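Local coordinates for Glyco_hydro_cc domain-containing protein (Cryptococcus neoformans, PDB 6UBC) that probably binds beta-1,3-glucan oligosaccharides, as a probably secreted fungal member of glycoside hydrolase family GH128, at residues A[371-376]-A[390-395]. Sequence-based numbering, arbitrary orientation.
Sequences FACVDD and NTFIND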
loop_
_atom_site.group_PDB
_atom_site.type_symbol
_atom_site.label_atom_id
_atom_site.label_comp_id
_atom_site.label_asym_id
_atom_site.label_seq_id
_atom_site.Cartn_x
_atom_site.Cartn_y
_atom_site.Cartn_z
ATOM N N PHE A 371 -3.306 -5.268 2.224
ATOM C CA PHE A 371 -4.033 -5.958 3.305
ATOM C C PHE A 371 -4.000 -7.456 3.108
ATOM O O PHE A 371 -3.850 -7.923 1.981
ATOM C CB PHE A 371 -5.482 -5.519 3.407
ATOM C CG PHE A 371 -6.415 -5.904 2.298
ATOM C CD1 PHE A 371 -7.056 -7.133 2.317
ATOM C CD2 PHE A 371 -6.634 -5.048 1.232
ATOM C CE1 PHE A 371 -7.893 -7.490 1.269
ATOM C CE2 PHE A 371 -7.423 -5.425 0.164
ATOM C CZ PHE A 371 -8.064 -6.639 0.207
ATOM N N ALA A 372 -4.065 -8.154 4.229
ATOM C CA ALA A 372 -4.064 -9.627 4.277
ATOM C C ALA A 372 -4.772 -10.123 5.510
ATOM O O ALA A 372 -4.715 -9.447 6.526
ATOM C CB ALA A 372 -2.670 -10.164 4.172
ATOM N N CYS A 373 -5.365 -11.321 5.417
ATOM C CA CYS A 373 -5.969 -12.027 6.569
ATOM C C CYS A 373 -4.827 -12.628 7.391
ATOM O O CYS A 373 -4.208 -13.627 6.943
ATOM C CB CYS A 373 -6.938 -13.093 6.110
ATOM S SG CYS A 373 -8.010 -13.726 7.432
ATOM N N VAL A 374 -4.585 -12.089 8.564
ATOM C CA VAL A 374 -3.532 -12.545 9.502
ATOM C C VAL A 374 -4.094 -12.425 10.912
ATOM O O VAL A 374 -4.562 -11.342 11.279
ATOM C CB VAL A 374 -2.246 -11.725 9.369
ATOM C CG1 VAL A 374 -1.182 -12.149 10.343
ATOM C CG2 VAL A 374 -1.692 -11.699 7.965
ATOM N N ASP A 375 -3.923 -13.459 11.721
ATOM C CA ASP A 375 -4.216 -13.367 13.175
ATOM C C ASP A 375 -2.991 -12.791 13.871
ATOM O O ASP A 375 -1.986 -13.499 14.029
ATOM C CB ASP A 375 -4.671 -14.732 13.677
ATOM C CG ASP A 375 -4.965 -14.681 15.155
ATOM O OD1 ASP A 375 -4.836 -13.602 15.741
ATOM O OD2 ASP A 375 -5.281 -15.738 15.684
ATOM N N ASP A 376 -3.056 -11.534 14.244
ATOM C CA ASP A 376 -1.902 -10.882 14.897
ATOM C C ASP A 376 -2.173 -10.727 16.392
ATOM O O ASP A 376 -1.470 -9.953 16.992
ATOM C CB ASP A 376 -1.556 -9.542 14.256
ATOM C CG ASP A 376 -2.599 -8.485 14.537
ATOM O OD1 ASP A 376 -3.749 -8.883 14.809
ATOM O OD2 ASP A 376 -2.245 -7.290 14.485
ATOM N N ASN A 390 -12.339 -15.980 2.564
ATOM C CA ASN A 390 -13.397 -15.429 1.686
ATOM C C ASN A 390 -14.230 -14.401 2.466
ATOM O O ASN A 390 -14.508 -13.322 1.930
ATOM C CB ASN A 390 -14.289 -16.514 1.104
ATOM C CG ASN A 390 -13.597 -17.394 0.109
ATOM O OD1 ASN A 390 -12.580 -17.016 -0.505
ATOM N ND2 ASN A 390 -14.128 -18.584 -0.041
ATOM N N THR A 391 -14.638 -14.745 3.685
ATOM C CA THR A 391 -15.457 -13.856 4.544
ATOM C C THR A 391 -14.715 -12.551 4.827
ATOM O O THR A 391 -15.305 -11.436 4.682
ATOM C CB THR A 391 -15.876 -14.529 5.843
ATOM O OG1 THR A 391 -16.597 -15.709 5.484
ATOM C CG2 THR A 391 -16.670 -13.575 6.686
ATOM N N PHE A 392 -13.439 -12.689 5.125
ATOM C CA PHE A 392 -12.545 -11.544 5.380
ATOM C C PHE A 392 -12.487 -10.645 4.159
ATOM O O PHE A 392 -12.596 -9.439 4.347
ATOM C CB PHE A 392 -11.164 -12.023 5.809
ATOM C CG PHE A 392 -10.240 -10.898 6.141
ATOM C CD1 PHE A 392 -10.238 -10.367 7.412
ATOM C CD2 PHE A 392 -9.304 -10.449 5.206
ATOM C CE1 PHE A 392 -9.312 -9.399 7.761
ATOM C CE2 PHE A 392 -8.396 -9.475 5.539
ATOM C CZ PHE A 392 -8.438 -8.904 6.807
ATOM N N ILE A 393 -12.226 -11.208 2.980
ATOM C CA ILE A 393 -12.063 -10.381 1.754
ATOM C C ILE A 393 -13.399 -9.655 1.525
ATOM O O ILE A 393 -13.386 -8.450 1.238
ATOM C CB ILE A 393 -11.656 -11.261 0.544
ATOM C CG1 ILE A 393 -10.207 -11.775 0.656
ATOM C CG2 ILE A 393 -11.854 -10.461 -0.716
ATOM C CD1 ILE A 393 -9.897 -12.973 -0.231
ATOM N N ASN A 394 -14.513 -10.365 1.625
ATOM C CA ASN A 394 -15.856 -9.775 1.314
ATOM C C ASN A 394 -16.150 -8.653 2.314
ATOM O O ASN A 394 -16.490 -7.515 1.868
ATOM C CB ASN A 394 -16.923 -10.859 1.331
ATOM C CG ASN A 394 -16.851 -11.726 0.085
ATOM O OD1 ASN A 394 -16.643 -11.218 -1.028
ATOM N ND2 ASN A 394 -17.164 -13.002 0.245
ATOM N N ASP A 395 -15.852 -8.912 3.598
ATOM C CA ASP A 395 -16.077 -7.972 4.701
ATOM C C ASP A 395 -15.206 -6.733 4.527
ATOM O O ASP A 395 -15.689 -5.605 4.762
ATOM C CB ASP A 395 -15.829 -8.587 6.071
ATOM C CG ASP A 395 -16.892 -9.568 6.580
ATOM O OD1 ASP A 395 -17.952 -9.642 5.977
ATOM O OD2 ASP A 395 -16.623 -10.246 7.576
#
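A half-cystine lying on a phenylalanine ring marks this buried strand-helix packing within the glycosyl hydrolase domain, where Cys373, disulfide-bonded to Cys383, faces Phe392 of helix 386-402. The Cys373 SG stands over the ring face, 4.1 Å from the centroid and 23° off the ring normal, a sulfur-aromatic contact in which the polarisable sulfur meets the pi cloud. Cys373 CA shares that face as a CH-pi donor, 4.0 Å from the same centroid, and CB fills in beside it, 3.7 Å from Phe392 CD2. Phe392 reaches out from the helix with CG anti to its own backbone N (chi1 -177°), and the long, flat side chain spans to the strand where the segment axes approach no closer than 8.9 Å. The ring also reaches the backbone: CE2 comes within 3.6 Å of the Cys373 N, in a residue also backbone hydrogen-bonded to Cys383. In the parallel beta/alpha core, as expected of the TIM-barrel fold of GH128, strand 366-375 lies between strands 339-345 and 406-411; the segment directions differ by 134°, so helix 386-402 runs back roughly antiparallel before the chain enters 406-411. Phe371, two residues before Cys373, points toward the helix; its CD1 sits 4.2 Å from Phe392 CE2, the two rings meeting obliquely. Small Ala372 points away from the helix, and its methyl touches Leu417 and Asn344. Elsewhere Phe392 touches Met348 of helix 348-362, while Ile393 packs its branched side chain against Ser432 and Thr435 of helix 431-441.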